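Local atomic coordinates of probable uracil-DNA glycosylase (Acanthamoeba polyphaga mimivirus, PDB entry 5X55), a protein that is a probable member of the uracil-DNA glycosylase superfamily, with an alpha/beta fold in which helices and loops surround a short parallel beta-sheet. Residues E116-C121 with P166-L171; P148-K153 with A269-S274; V201-G206 with L213-P218; Y225-K230 with D349-I354; F292-A297 with K301-V306. All coordinates share one frame; numbering follows the deposited sequence.

Contact 1. Residues E116-C121 with P166-L171; sequences ECFPDC and PYPELL
Cys117 and Pro168 meet where the end of helix 114-117 rests against the loop leading from strand 164-165 to helix 173-177, a helix end packed on a proline-bearing loop. The CB of Cys117 lies 3.9 Å from Pro168 CG. Beyond it the thiol swings to the side of the backbone N, opposite the carbonyl carbon (chi1 -63°), which carries SG to 3.4 Å from the same CG. Both atoms of this small side chain thus press on one corner of the pyrrolidine ring, and the compact, weakly polar sulfur suits a place facing apolar carbon.

Phe118, the first residue to leave helical geometry, adds a looser touch: its CE2 stands 4.3 Å from Pro168 CB. Its ring also has Cys117 CB above one face, displaced toward the rim, while Leu158 of helix 146-159 packs against the same side chain. Pro168 is further enclosed by Trp114 and Leu128, a setting that fits a rigid apolar ring. From Phe118 to Cys121 the chain reverses in a type I turn, with Cys121 N bonded to Phe118 O at 2.9 Å.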
# COMPACT_ATOMS: atom_id res chain seq x y z
N GLU A 116 4.53 2.25 -23.11
CA GLU A 116 5.94 2.24 -23.47
C GLU A 116 6.63 0.93 -23.09
O GLU A 116 7.41 0.39 -23.89
CB GLU A 116 6.65 3.44 -22.84
CG GLU A 116 5.90 4.74 -23.11
CD GLU A 116 6.62 6.00 -22.63
OE1 GLU A 116 6.61 7.01 -23.36
OE2 GLU A 116 7.20 5.98 -21.53
N CYS A 117 6.34 0.38 -21.89
CA CYS A 117 6.92 -0.90 -21.47
C CYS A 117 6.36 -2.07 -22.27
O CYS A 117 7.03 -3.10 -22.39
CB CYS A 117 6.64 -1.20 -19.99
SG CYS A 117 7.36 -0.04 -18.86
N PHE A 118 5.13 -1.97 -22.74
CA PHE A 118 4.47 -3.05 -23.46
C PHE A 118 3.86 -2.48 -24.73
O PHE A 118 2.64 -2.35 -24.83
CB PHE A 118 3.41 -3.76 -22.62
CG PHE A 118 3.92 -4.27 -21.29
CD1 PHE A 118 4.72 -5.39 -21.22
CD2 PHE A 118 3.56 -3.63 -20.11
CE1 PHE A 118 5.18 -5.87 -20.01
CE2 PHE A 118 4.01 -4.10 -18.89
CZ PHE A 118 4.82 -5.23 -18.84
N PRO A 119 4.69 -2.15 -25.73
CA PRO A 119 4.16 -1.49 -26.93
C PRO A 119 3.05 -2.27 -27.60
O PRO A 119 2.15 -1.67 -28.19
CB PRO A 119 5.39 -1.39 -27.85
CG PRO A 119 6.56 -1.53 -26.96
CD PRO A 119 6.13 -2.42 -25.83
N ASP A 120 3.07 -3.60 -27.49
CA ASP A 120 2.09 -4.47 -28.13
C ASP A 120 1.13 -5.09 -27.12
O ASP A 120 0.50 -6.11 -27.41
CB ASP A 120 2.82 -5.54 -28.95
CG ASP A 120 3.76 -4.93 -30.00
OD1 ASP A 120 3.29 -4.11 -30.83
OD2 ASP A 120 4.98 -5.22 -29.97
N CYS A 121 1.02 -4.48 -25.94
CA CYS A 121 0.04 -4.84 -24.91
C CYS A 121 0.26 -6.25 -24.37
O CYS A 121 -0.67 -6.89 -23.90
CB CYS A 121 -1.38 -4.67 -25.43
SG CYS A 121 -1.59 -3.03 -26.19
N PRO A 166 -0.19 3.16 -10.99
CA PRO A 166 1.14 3.71 -11.26
C PRO A 166 1.79 3.05 -12.48
O PRO A 166 1.27 2.03 -12.94
CB PRO A 166 1.92 3.37 -9.99
CG PRO A 166 1.29 2.08 -9.53
CD PRO A 166 -0.19 2.27 -9.81
N TYR A 167 2.89 3.62 -12.98
CA TYR A 167 3.61 3.05 -14.11
C TYR A 167 4.21 1.70 -13.72
O TYR A 167 4.41 1.41 -12.53
CB TYR A 167 4.70 4.01 -14.58
CG TYR A 167 4.15 5.24 -15.30
CD1 TYR A 167 2.80 5.34 -15.61
CD2 TYR A 167 4.98 6.29 -15.66
CE1 TYR A 167 2.30 6.43 -16.26
CE2 TYR A 167 4.48 7.40 -16.32
CZ TYR A 167 3.14 7.47 -16.61
OH TYR A 167 2.63 8.56 -17.25
N PRO A 168 4.48 0.84 -14.71
CA PRO A 168 4.77 -0.57 -14.37
C PRO A 168 6.08 -0.76 -13.62
O PRO A 168 6.17 -1.70 -12.83
CB PRO A 168 4.76 -1.27 -15.74
CG PRO A 168 4.76 -0.22 -16.75
CD PRO A 168 4.30 1.04 -16.15
N GLU A 169 7.08 0.09 -13.82
CA GLU A 169 8.27 -0.06 -13.01
C GLU A 169 8.04 0.34 -11.56
O GLU A 169 8.89 0.05 -10.72
CB GLU A 169 9.42 0.77 -13.59
CG GLU A 169 9.79 0.41 -15.04
CD GLU A 169 10.91 1.29 -15.60
OE1 GLU A 169 12.11 0.95 -15.38
OE2 GLU A 169 10.61 2.34 -16.23
N LEU A 170 6.91 0.97 -11.25
CA LEU A 170 6.53 1.27 -9.88
C LEU A 170 5.42 0.38 -9.34
O LEU A 170 5.08 0.48 -8.16
CB LEU A 170 6.11 2.73 -9.75
CG LEU A 170 7.15 3.73 -10.24
CD1 LEU A 170 6.59 5.14 -10.11
CD2 LEU A 170 8.40 3.55 -9.41
N LEU A 171 4.85 -0.48 -10.18
CA LEU A 171 3.66 -1.25 -9.81
C LEU A 171 3.85 -2.03 -8.51
O LEU A 171 2.96 -2.06 -7.65
CB LEU A 171 3.32 -2.22 -10.94
CG LEU A 171 2.13 -3.13 -10.64
CD1 LEU A 171 0.89 -2.28 -10.47
CD2 LEU A 171 1.95 -4.17 -11.73

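Contact 2. Residues P148-K153 with A269-S274; sequences PQLESK and ARTWES
Leu150 reaches from helix 146-159 into the corner made by Thr271 and Trp272. Its CD1 is 3.5 Å from Thr271 CG2 and also sits over the centre of the indole's six-membered ring in a CH-pi contact, 4.0 Å from the centroid and 3° off the ring normal. The second methyl, CD2, lies 3.8 Å from Trp272 CZ3, nearer the rim. With CG anti to the backbone N (chi1 168°), CD1 is placed between the threonine methyl and the indole face, and CD2 is left to meet CZ3. One turn on, Lys153 brushes past with NZ 4.4 Å from Thr271 CA, its long chain spanning the more open border.

The polar ends are settled elsewhere: Thr271 OG1 bonds to Tyr157 OH, and Trp272 NE1 to Thr259 OG1, a bond that restrains the ring's rotation. Phe258, Leu125 and Leu154 also pack around the tryptophan. A type I turn from Arg270 to Glu273 presents the two residues, and Trp272 takes the N-cap position of the next helix. The contact therefore joins helix 146-159 to the start of helix 273-286, the helix that precedes strand 291-295 of the central parallel sheet.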
# COMPACT_ATOMS: atom_id res chain seq x y z
N PRO A 148 -4.07 -15.60 -15.33
CA PRO A 148 -4.20 -15.20 -16.74
C PRO A 148 -5.34 -14.24 -16.97
O PRO A 148 -5.22 -13.36 -17.82
CB PRO A 148 -4.43 -16.54 -17.47
CG PRO A 148 -3.76 -17.54 -16.61
CD PRO A 148 -4.03 -17.07 -15.19
N GLN A 149 -6.44 -14.35 -16.21
CA GLN A 149 -7.51 -13.37 -16.36
C GLN A 149 -7.01 -11.97 -16.00
O GLN A 149 -7.33 -10.99 -16.68
CB GLN A 149 -8.71 -13.75 -15.50
CG GLN A 149 -9.52 -14.92 -16.05
CD GLN A 149 -10.39 -15.58 -14.99
OE1 GLN A 149 -10.87 -14.94 -14.05
NE2 GLN A 149 -10.59 -16.89 -15.13
N LEU A 150 -6.22 -11.86 -14.92
CA LEU A 150 -5.69 -10.56 -14.52
C LEU A 150 -4.81 -9.97 -15.62
O LEU A 150 -5.00 -8.81 -16.05
CB LEU A 150 -4.92 -10.73 -13.21
CG LEU A 150 -4.04 -9.58 -12.73
CD1 LEU A 150 -4.89 -8.39 -12.44
CD2 LEU A 150 -3.24 -10.00 -11.49
N GLU A 151 -3.87 -10.76 -16.13
CA GLU A 151 -3.03 -10.22 -17.21
C GLU A 151 -3.84 -9.92 -18.47
O GLU A 151 -3.51 -8.98 -19.21
CB GLU A 151 -1.87 -11.17 -17.49
CG GLU A 151 -0.78 -11.10 -16.41
CD GLU A 151 0.48 -11.86 -16.79
OE1 GLU A 151 0.39 -12.63 -17.78
OE2 GLU A 151 1.54 -11.69 -16.14
N SER A 152 -4.93 -10.66 -18.69
CA SER A 152 -5.83 -10.39 -19.82
C SER A 152 -6.52 -9.05 -19.66
O SER A 152 -6.61 -8.27 -20.61
CB SER A 152 -6.88 -11.50 -19.97
OG SER A 152 -6.35 -12.60 -20.68
N LYS A 153 -7.06 -8.78 -18.46
CA LYS A 153 -7.76 -7.51 -18.25
C LYS A 153 -6.80 -6.33 -18.38
O LYS A 153 -7.14 -5.32 -19.01
CB LYS A 153 -8.45 -7.50 -16.89
CG LYS A 153 -9.39 -8.66 -16.69
CD LYS A 153 -10.26 -8.45 -15.48
CE LYS A 153 -10.62 -9.79 -14.85
NZ LYS A 153 -11.01 -9.59 -13.42
N ALA A 269 -11.23 -1.93 -8.92
CA ALA A 269 -11.41 -2.47 -7.58
C ALA A 269 -11.61 -3.98 -7.57
O ALA A 269 -11.24 -4.64 -6.60
CB ALA A 269 -12.57 -1.76 -6.89
N ARG A 270 -12.22 -4.56 -8.61
CA ARG A 270 -12.37 -6.01 -8.62
C ARG A 270 -11.12 -6.69 -9.14
O ARG A 270 -10.79 -7.81 -8.70
CB ARG A 270 -13.57 -6.44 -9.49
CG ARG A 270 -14.95 -5.93 -9.08
CD ARG A 270 -15.62 -6.81 -8.04
NE ARG A 270 -15.77 -6.08 -6.78
CZ ARG A 270 -16.86 -5.40 -6.43
NH1 ARG A 270 -17.94 -5.35 -7.24
NH2 ARG A 270 -16.86 -4.75 -5.26
N THR A 271 -10.39 -6.00 -10.01
CA THR A 271 -9.27 -6.58 -10.76
C THR A 271 -8.25 -7.30 -9.89
O THR A 271 -7.78 -8.39 -10.25
CB THR A 271 -8.61 -5.45 -11.56
OG1 THR A 271 -9.61 -4.85 -12.39
CG2 THR A 271 -7.46 -5.97 -12.41
N TRP A 272 -7.90 -6.74 -8.72
CA TRP A 272 -6.76 -7.26 -7.95
C TRP A 272 -7.15 -8.05 -6.71
O TRP A 272 -6.25 -8.43 -5.94
CB TRP A 272 -5.84 -6.10 -7.54
CG TRP A 272 -5.20 -5.43 -8.72
CD1 TRP A 272 -5.68 -4.37 -9.43
CD2 TRP A 272 -3.95 -5.78 -9.33
NE1 TRP A 272 -4.81 -4.04 -10.44
CE2 TRP A 272 -3.75 -4.91 -10.40
CE3 TRP A 272 -2.99 -6.77 -9.07
CZ2 TRP A 272 -2.61 -4.97 -11.21
CZ3 TRP A 272 -1.87 -6.84 -9.87
CH2 TRP A 272 -1.68 -5.95 -10.92
N GLU A 273 -8.44 -8.34 -6.50
CA GLU A 273 -8.90 -8.87 -5.22
C GLU A 273 -8.28 -10.23 -4.92
O GLU A 273 -7.88 -10.50 -3.78
CB GLU A 273 -10.44 -8.96 -5.19
CG GLU A 273 -11.17 -7.59 -5.10
CD GLU A 273 -12.70 -7.70 -4.94
OE1 GLU A 273 -13.36 -8.54 -5.60
OE2 GLU A 273 -13.25 -6.93 -4.13
N SER A 274 -8.19 -11.11 -5.92
CA SER A 274 -7.63 -12.42 -5.65
C SER A 274 -6.12 -12.34 -5.44
O SER A 274 -5.56 -13.06 -4.61
CB SER A 274 -7.95 -13.40 -6.78
OG SER A 274 -9.35 -13.50 -6.96

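Contact 3. Residues V201-G206 with L213-P218; sequences VPYAMG and LNCPVP
Tyr203 and Cys215 form a sulfur-aromatic contact inside the long irregular connection between strand 185-189 and helix 219-230. The thiol approaches obliquely: SG is 5.0 Å from the ring centroid and 66° off the normal, with Tyr203 CD1 its nearest ring atom at 3.9 Å. Cys215 CB comes to 4.2 Å from Tyr203 CE1, so both CB and SG come to the CD1-CE1 side of the ring. The tyrosine CG lies anti to the carbonyl carbon (chi1 -67°), which brings the ring nearer to 213-218 although CB does not point there. Farther out, the ring and Pro216 cross at about a right angle; Tyr203 OH lies 3.6 Å from both CD and CG of the proline.

In this superfamily the strand before the loop runs into the GQDPY signature, and the chain here bears that sequence. The backbone of Tyr203 is hydrogen-bonded to Gly195, early in the same loop, and Cys215 also packs on Cys197. The length of the tyrosine lets it reach Cys215 near CD1 and Pro216 at the hydroxyl, across alpha carbons of Tyr203 and Cys215 7.3 Å apart. Soon afterwards Pro218 occupies the N-cap position of helix 219-230.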
# COMPACT_ATOMS: atom_id res chain seq x y z
N VAL A 201 3.07 13.93 -14.24
CA VAL A 201 3.64 12.94 -13.33
C VAL A 201 2.53 12.43 -12.41
O VAL A 201 1.94 13.21 -11.65
CB VAL A 201 4.81 13.50 -12.52
CG1 VAL A 201 5.33 12.44 -11.58
CG2 VAL A 201 5.92 14.02 -13.45
N PRO A 202 2.23 11.14 -12.42
CA PRO A 202 1.19 10.63 -11.53
C PRO A 202 1.61 10.76 -10.07
O PRO A 202 2.80 10.70 -9.72
CB PRO A 202 1.06 9.17 -11.95
CG PRO A 202 1.61 9.10 -13.32
CD PRO A 202 2.75 10.09 -13.31
N TYR A 203 0.61 10.97 -9.21
CA TYR A 203 0.83 10.86 -7.77
C TYR A 203 1.05 9.42 -7.34
O TYR A 203 1.79 9.17 -6.39
CB TYR A 203 -0.35 11.45 -7.00
CG TYR A 203 -0.54 12.93 -7.14
CD1 TYR A 203 0.47 13.74 -7.63
CD2 TYR A 203 -1.74 13.53 -6.78
CE1 TYR A 203 0.29 15.12 -7.76
CE2 TYR A 203 -1.93 14.89 -6.90
CZ TYR A 203 -0.92 15.68 -7.39
OH TYR A 203 -1.13 17.03 -7.51
N ALA A 204 0.41 8.46 -8.00
CA ALA A 204 0.57 7.06 -7.64
C ALA A 204 2.01 6.60 -7.89
O ALA A 204 2.57 6.84 -8.97
CB ALA A 204 -0.41 6.20 -8.43
N MET A 205 2.61 5.96 -6.88
CA MET A 205 3.98 5.47 -6.99
C MET A 205 4.13 4.03 -6.48
O MET A 205 5.24 3.59 -6.19
CB MET A 205 4.94 6.40 -6.25
CG MET A 205 4.67 6.56 -4.75
SD MET A 205 6.03 7.51 -4.03
CE MET A 205 7.26 6.22 -3.86
N GLY A 206 3.04 3.27 -6.41
CA GLY A 206 3.15 1.88 -6.04
C GLY A 206 3.25 1.63 -4.56
O GLY A 206 3.61 0.51 -4.17
N LEU A 213 8.48 13.15 -4.27
CA LEU A 213 8.97 14.46 -3.85
C LEU A 213 8.52 15.53 -4.84
O LEU A 213 8.34 15.27 -6.03
CB LEU A 213 10.50 14.45 -3.78
CG LEU A 213 11.14 13.47 -2.80
CD1 LEU A 213 12.62 13.34 -3.09
CD2 LEU A 213 10.91 13.93 -1.37
N ASN A 214 8.33 16.75 -4.32
CA ASN A 214 7.90 17.90 -5.12
C ASN A 214 6.52 17.69 -5.73
O ASN A 214 6.22 18.19 -6.82
CB ASN A 214 8.92 18.23 -6.22
CG ASN A 214 10.23 18.73 -5.66
OD1 ASN A 214 10.25 19.58 -4.76
ND2 ASN A 214 11.34 18.22 -6.18
N CYS A 215 5.67 16.90 -5.06
CA CYS A 215 4.23 16.82 -5.28
C CYS A 215 3.52 17.39 -4.06
O CYS A 215 4.08 17.43 -2.96
CB CYS A 215 3.75 15.37 -5.47
SG CYS A 215 4.25 14.53 -7.00
N PRO A 216 2.28 17.84 -4.21
CA PRO A 216 1.51 18.23 -3.03
C PRO A 216 1.32 17.04 -2.09
O PRO A 216 1.18 15.90 -2.53
CB PRO A 216 0.18 18.72 -3.61
CG PRO A 216 0.51 19.11 -5.03
CD PRO A 216 1.59 18.16 -5.47
N VAL A 217 1.35 17.31 -0.79
CA VAL A 217 1.02 16.29 0.21
C VAL A 217 -0.49 16.06 0.21
O VAL A 217 -1.25 17.00 0.44
CB VAL A 217 1.50 16.71 1.61
CG1 VAL A 217 1.01 15.70 2.67
CG2 VAL A 217 3.02 16.89 1.65
N PRO A 218 -0.97 14.84 -0.04
CA PRO A 218 -2.43 14.59 -0.00
C PRO A 218 -2.98 14.70 1.41
O PRO A 218 -2.28 14.46 2.40
CB PRO A 218 -2.57 13.16 -0.53
CG PRO A 218 -1.23 12.86 -1.19
CD PRO A 218 -0.21 13.64 -0.43

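Contact 4. Residues Y225-K230 with D349-I354; sequences YTNLIK and DHFGKI
Leu228 and Phe351 make the tight half of this helix-helix contact. The leucine CD2 lies over one face of the phenyl ring, 3.8 Å from its centroid and 24° off the normal, and approaches Phe351 CG and CD2 to 3.5 Å. A branched aliphatic suits that flat surface: Leu228 CG follows at 3.8 Å from Phe351 CE2.

The other half is polar and partly water-mediated, with no direct hydrogen bond between the segments. Asn227 CG lies anti to the backbone N (chi1 -175°), which extends the amide to the edge of the His350 ring, OD1 being 3.5 Å from CD2, and to a water that bridges the segments. This water donates to Asn227 OD1 (2.6 Å) and Asp349 OD1 (2.7 Å) and accepts from Phe351 N. Asp349 is the N-cap: its OD1 also takes the N-H of Gly352 from above the carboxylate plane and bonds to His233. Val348 O holds the buried Asn227 ND2, and Phe345 O the buried His350 NE2.

The axes of segments 225-230 and 350-354 approach to 9.9 Å with a crossing angle of -64°. Phe351 and His350 also meet Trp295 of strand 291-295, while Ile354 packs on that strand and on strand 312-316.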
# COMPACT_ATOMS: atom_id res chain seq x y z
N TYR A 225 0.57 12.64 9.31
CA TYR A 225 1.61 13.47 9.93
C TYR A 225 1.09 14.16 11.19
O TYR A 225 1.76 14.20 12.22
CB TYR A 225 2.11 14.53 8.95
CG TYR A 225 2.95 14.04 7.80
CD1 TYR A 225 3.68 12.85 7.86
CD2 TYR A 225 3.05 14.80 6.63
CE1 TYR A 225 4.46 12.44 6.80
CE2 TYR A 225 3.83 14.40 5.57
CZ TYR A 225 4.52 13.22 5.65
OH TYR A 225 5.28 12.85 4.56
N THR A 226 -0.11 14.76 11.11
CA THR A 226 -0.71 15.41 12.27
C THR A 226 -0.80 14.44 13.45
O THR A 226 -0.51 14.81 14.59
CB THR A 226 -2.10 15.96 11.91
OG1 THR A 226 -1.97 17.03 10.95
CG2 THR A 226 -2.86 16.49 13.14
N ASN A 227 -1.20 13.19 13.18
CA ASN A 227 -1.25 12.18 14.23
C ASN A 227 0.13 11.88 14.80
O ASN A 227 0.30 11.75 16.02
CB ASN A 227 -1.90 10.90 13.68
CG ASN A 227 -2.10 9.84 14.75
OD1 ASN A 227 -1.21 9.04 15.02
ND2 ASN A 227 -3.28 9.83 15.35
N LEU A 228 1.15 11.76 13.93
CA LEU A 228 2.50 11.53 14.44
C LEU A 228 2.96 12.66 15.34
O LEU A 228 3.58 12.43 16.39
CB LEU A 228 3.48 11.34 13.28
CG LEU A 228 3.38 9.98 12.58
CD1 LEU A 228 3.75 10.11 11.11
CD2 LEU A 228 4.30 8.96 13.27
N ILE A 229 2.66 13.91 14.96
CA ILE A 229 3.02 15.07 15.78
C ILE A 229 2.30 15.01 17.13
O ILE A 229 2.91 15.19 18.19
CB ILE A 229 2.73 16.37 15.01
CG1 ILE A 229 3.80 16.59 13.93
CG2 ILE A 229 2.71 17.58 15.95
CD1 ILE A 229 3.32 17.36 12.72
N LYS A 230 0.99 14.73 17.10
CA LYS A 230 0.18 14.69 18.32
C LYS A 230 0.71 13.70 19.36
O LYS A 230 0.63 13.95 20.57
CB LYS A 230 -1.26 14.35 17.95
CG LYS A 230 -2.17 14.12 19.12
CD LYS A 230 -3.63 14.05 18.65
CE LYS A 230 -4.49 13.41 19.73
NZ LYS A 230 -5.94 13.50 19.41
N ASP A 349 -3.19 6.33 18.95
CA ASP A 349 -1.75 6.47 18.76
C ASP A 349 -1.27 5.26 17.96
O ASP A 349 -0.67 4.33 18.48
CB ASP A 349 -1.05 6.60 20.10
CG ASP A 349 0.44 6.82 19.97
OD1 ASP A 349 0.95 7.03 18.85
OD2 ASP A 349 1.11 6.84 21.02
N HIS A 350 -1.56 5.30 16.64
CA HIS A 350 -1.24 4.16 15.77
C HIS A 350 0.22 3.77 15.88
O HIS A 350 0.55 2.59 16.07
CB HIS A 350 -1.57 4.51 14.32
CG HIS A 350 -2.91 5.13 14.15
ND1 HIS A 350 -4.06 4.40 13.96
CD2 HIS A 350 -3.30 6.43 14.17
CE1 HIS A 350 -5.09 5.21 13.87
NE2 HIS A 350 -4.66 6.45 13.98
N PHE A 351 1.12 4.75 15.76
CA PHE A 351 2.54 4.47 15.68
C PHE A 351 3.13 4.18 17.05
O PHE A 351 4.08 3.41 17.16
CB PHE A 351 3.24 5.63 14.98
CG PHE A 351 2.66 5.88 13.61
CD1 PHE A 351 3.15 5.20 12.50
CD2 PHE A 351 1.59 6.75 13.44
CE1 PHE A 351 2.59 5.39 11.24
CE2 PHE A 351 1.04 6.97 12.17
CZ PHE A 351 1.53 6.28 11.07
N GLY A 352 2.56 4.78 18.10
CA GLY A 352 2.90 4.35 19.45
C GLY A 352 2.54 2.89 19.68
O GLY A 352 3.32 2.14 20.27
N LYS A 353 1.38 2.46 19.18
CA LYS A 353 1.00 1.06 19.32
C LYS A 353 1.93 0.14 18.53
O LYS A 353 2.32 -0.94 19.02
CB LYS A 353 -0.46 0.87 18.90
CG LYS A 353 -1.39 1.69 19.74
CD LYS A 353 -2.70 0.99 20.05
CE LYS A 353 -3.62 0.96 18.85
NZ LYS A 353 -5.00 0.53 19.26
N ILE A 354 2.31 0.54 17.31
CA ILE A 354 3.29 -0.24 16.55
C ILE A 354 4.59 -0.36 17.34
O ILE A 354 5.21 -1.43 17.42
CB ILE A 354 3.54 0.39 15.17
CG1 ILE A 354 2.30 0.28 14.29
CG2 ILE A 354 4.77 -0.25 14.51
CD1 ILE A 354 2.32 1.21 13.08
O HOH W 1 0.70 7.88 16.33

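Contact 5. Residues F292-A297 with K301-V306; sequences FVAWGA and KLCQRV
Phe292 and Val306 supply the CH-pi part of the contact. Val306 CG2 stands over the centre of the phenyl ring, 3.8 Å from the centroid and 12° off the normal, while CG1 reaches 3.8 Å from Phe292 CE1. The beta-branched valine can set both methyls against the aromatic at once, because CG1 is opposite its backbone N (chi1 176°) and CG2 opposite the carbonyl carbon.

Sulfur contacts come next. Cys303 SG rests between Phe292 CB at 3.8 Å and Ala294 CB at 3.9 Å, and it is also a sulfur-aromatic neighbour of the Phe292 ring, reached obliquely. Phe292 and Ala294, two apart on the strand, both direct their side chains to this side; the lone methyl of alanine meets the thiol directly. These elements belong to the beta-alpha-beta unit of strand 291-295, helix 297-303 and strand 312-316, whose Ile313 touches Phe292 and Cys303.

The polar link is a helical backbone bond, Lys301 N to Ala297 O at 2.9 Å. Gly296 takes the N-cap position just before, with a positive phi that suits glycine. Thr284 of helix 273-286 also packs on both Phe292 and Val306.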
# COMPACT_ATOMS: atom_id res chain seq x y z
N PHE A 292 -0.70 -5.52 11.51
CA PHE A 292 -1.63 -5.05 10.49
C PHE A 292 -2.36 -3.82 11.00
O PHE A 292 -2.97 -3.84 12.08
CB PHE A 292 -2.65 -6.15 10.11
CG PHE A 292 -2.07 -7.23 9.25
CD1 PHE A 292 -1.36 -8.28 9.82
CD2 PHE A 292 -2.22 -7.19 7.86
CE1 PHE A 292 -0.80 -9.28 9.03
CE2 PHE A 292 -1.67 -8.19 7.05
CZ PHE A 292 -0.95 -9.24 7.64
N VAL A 293 -2.29 -2.74 10.22
CA VAL A 293 -2.93 -1.47 10.54
C VAL A 293 -4.11 -1.30 9.59
O VAL A 293 -3.91 -1.24 8.36
CB VAL A 293 -1.95 -0.30 10.42
CG1 VAL A 293 -2.65 0.99 10.69
CG2 VAL A 293 -0.80 -0.50 11.36
N ALA A 294 -5.32 -1.24 10.14
CA ALA A 294 -6.55 -1.17 9.35
C ALA A 294 -7.17 0.22 9.51
O ALA A 294 -7.83 0.51 10.52
CB ALA A 294 -7.53 -2.27 9.77
N TRP A 295 -6.98 1.08 8.51
CA TRP A 295 -7.57 2.40 8.50
C TRP A 295 -8.78 2.40 7.55
O TRP A 295 -8.62 2.36 6.32
CB TRP A 295 -6.53 3.44 8.09
CG TRP A 295 -5.38 3.66 9.07
CD1 TRP A 295 -5.38 3.47 10.43
CD2 TRP A 295 -4.06 4.14 8.74
NE1 TRP A 295 -4.15 3.81 10.96
CE2 TRP A 295 -3.33 4.22 9.94
CE3 TRP A 295 -3.44 4.52 7.54
CZ2 TRP A 295 -2.00 4.65 9.98
CZ3 TRP A 295 -2.12 4.96 7.58
CH2 TRP A 295 -1.41 5.01 8.79
N GLY A 296 -9.99 2.43 8.12
CA GLY A 296 -11.20 2.37 7.34
C GLY A 296 -11.76 0.96 7.23
O GLY A 296 -11.11 -0.04 7.53
N ALA A 297 -13.01 0.90 6.76
CA ALA A 297 -13.77 -0.35 6.79
C ALA A 297 -13.24 -1.36 5.77
O ALA A 297 -13.19 -2.57 6.05
CB ALA A 297 -15.25 -0.06 6.54
N LYS A 301 -11.97 -5.10 6.66
CA LYS A 301 -12.41 -6.34 6.04
C LYS A 301 -11.21 -7.16 5.61
O LYS A 301 -11.10 -8.35 5.95
CB LYS A 301 -13.32 -6.06 4.84
CG LYS A 301 -13.55 -7.32 3.99
CD LYS A 301 -14.77 -7.19 3.09
CE LYS A 301 -14.49 -6.29 1.88
NZ LYS A 301 -13.41 -6.86 1.02
N LEU A 302 -10.26 -6.53 4.91
CA LEU A 302 -9.10 -7.31 4.48
C LEU A 302 -8.34 -7.89 5.66
O LEU A 302 -7.86 -9.02 5.59
CB LEU A 302 -8.18 -6.46 3.62
CG LEU A 302 -8.72 -6.07 2.26
CD1 LEU A 302 -7.60 -5.39 1.52
CD2 LEU A 302 -9.22 -7.29 1.51
N CYS A 303 -8.19 -7.13 6.75
CA CYS A 303 -7.42 -7.62 7.89
C CYS A 303 -8.14 -8.72 8.66
O CYS A 303 -7.52 -9.38 9.51
CB CYS A 303 -7.08 -6.47 8.83
SG CYS A 303 -5.80 -5.35 8.13
N GLN A 304 -9.43 -8.92 8.41
CA GLN A 304 -10.10 -10.08 8.96
C GLN A 304 -9.81 -11.36 8.19
O GLN A 304 -10.37 -12.41 8.53
CB GLN A 304 -11.59 -9.81 9.04
CG GLN A 304 -11.85 -8.77 10.10
CD GLN A 304 -13.28 -8.42 10.24
OE1 GLN A 304 -14.08 -9.23 10.74
NE2 GLN A 304 -13.65 -7.22 9.78
N ARG A 305 -8.95 -11.32 7.17
CA ARG A 305 -8.37 -12.56 6.69
C ARG A 305 -7.30 -13.08 7.63
O ARG A 305 -6.88 -14.24 7.48
CB ARG A 305 -7.75 -12.39 5.30
CG ARG A 305 -8.69 -11.91 4.21
CD ARG A 305 -7.94 -11.86 2.90
NE ARG A 305 -7.63 -13.21 2.41
CZ ARG A 305 -8.45 -13.92 1.64
NH1 ARG A 305 -9.64 -13.42 1.28
NH2 ARG A 305 -8.09 -15.13 1.23
N VAL A 306 -6.86 -12.26 8.57
CA VAL A 306 -5.65 -12.49 9.35
C VAL A 306 -6.05 -13.03 10.71
O VAL A 306 -7.00 -12.54 11.33
CB VAL A 306 -4.83 -11.18 9.48
CG1 VAL A 306 -3.63 -11.38 10.38
CG2 VAL A 306 -4.40 -10.63 8.10

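Contact 5 includes strand 291-295 of the central sheet and contact 4 packs against it: both are buried, and they meet through Trp295, which His350 and Phe351 touch. Contact 5 joins strand and helix of one beta-alpha-beta unit, whereas contact 4 brings together helices more than a hundred residues apart and alone here uses a bridging water. Contacts 1 and 3 involve loops and a helix end, and contact 2 sets the body of helix 146-159 against the start of helix 273-286; contact 1 is buried, contacts 2 and 3 only partly. Leu171 of contact 1 packs on Trp272 of contact 2. Cysteine sulfur recurs in contacts 1, 3 and 5, while leucine over an aromatic face marks contacts 2 and 4.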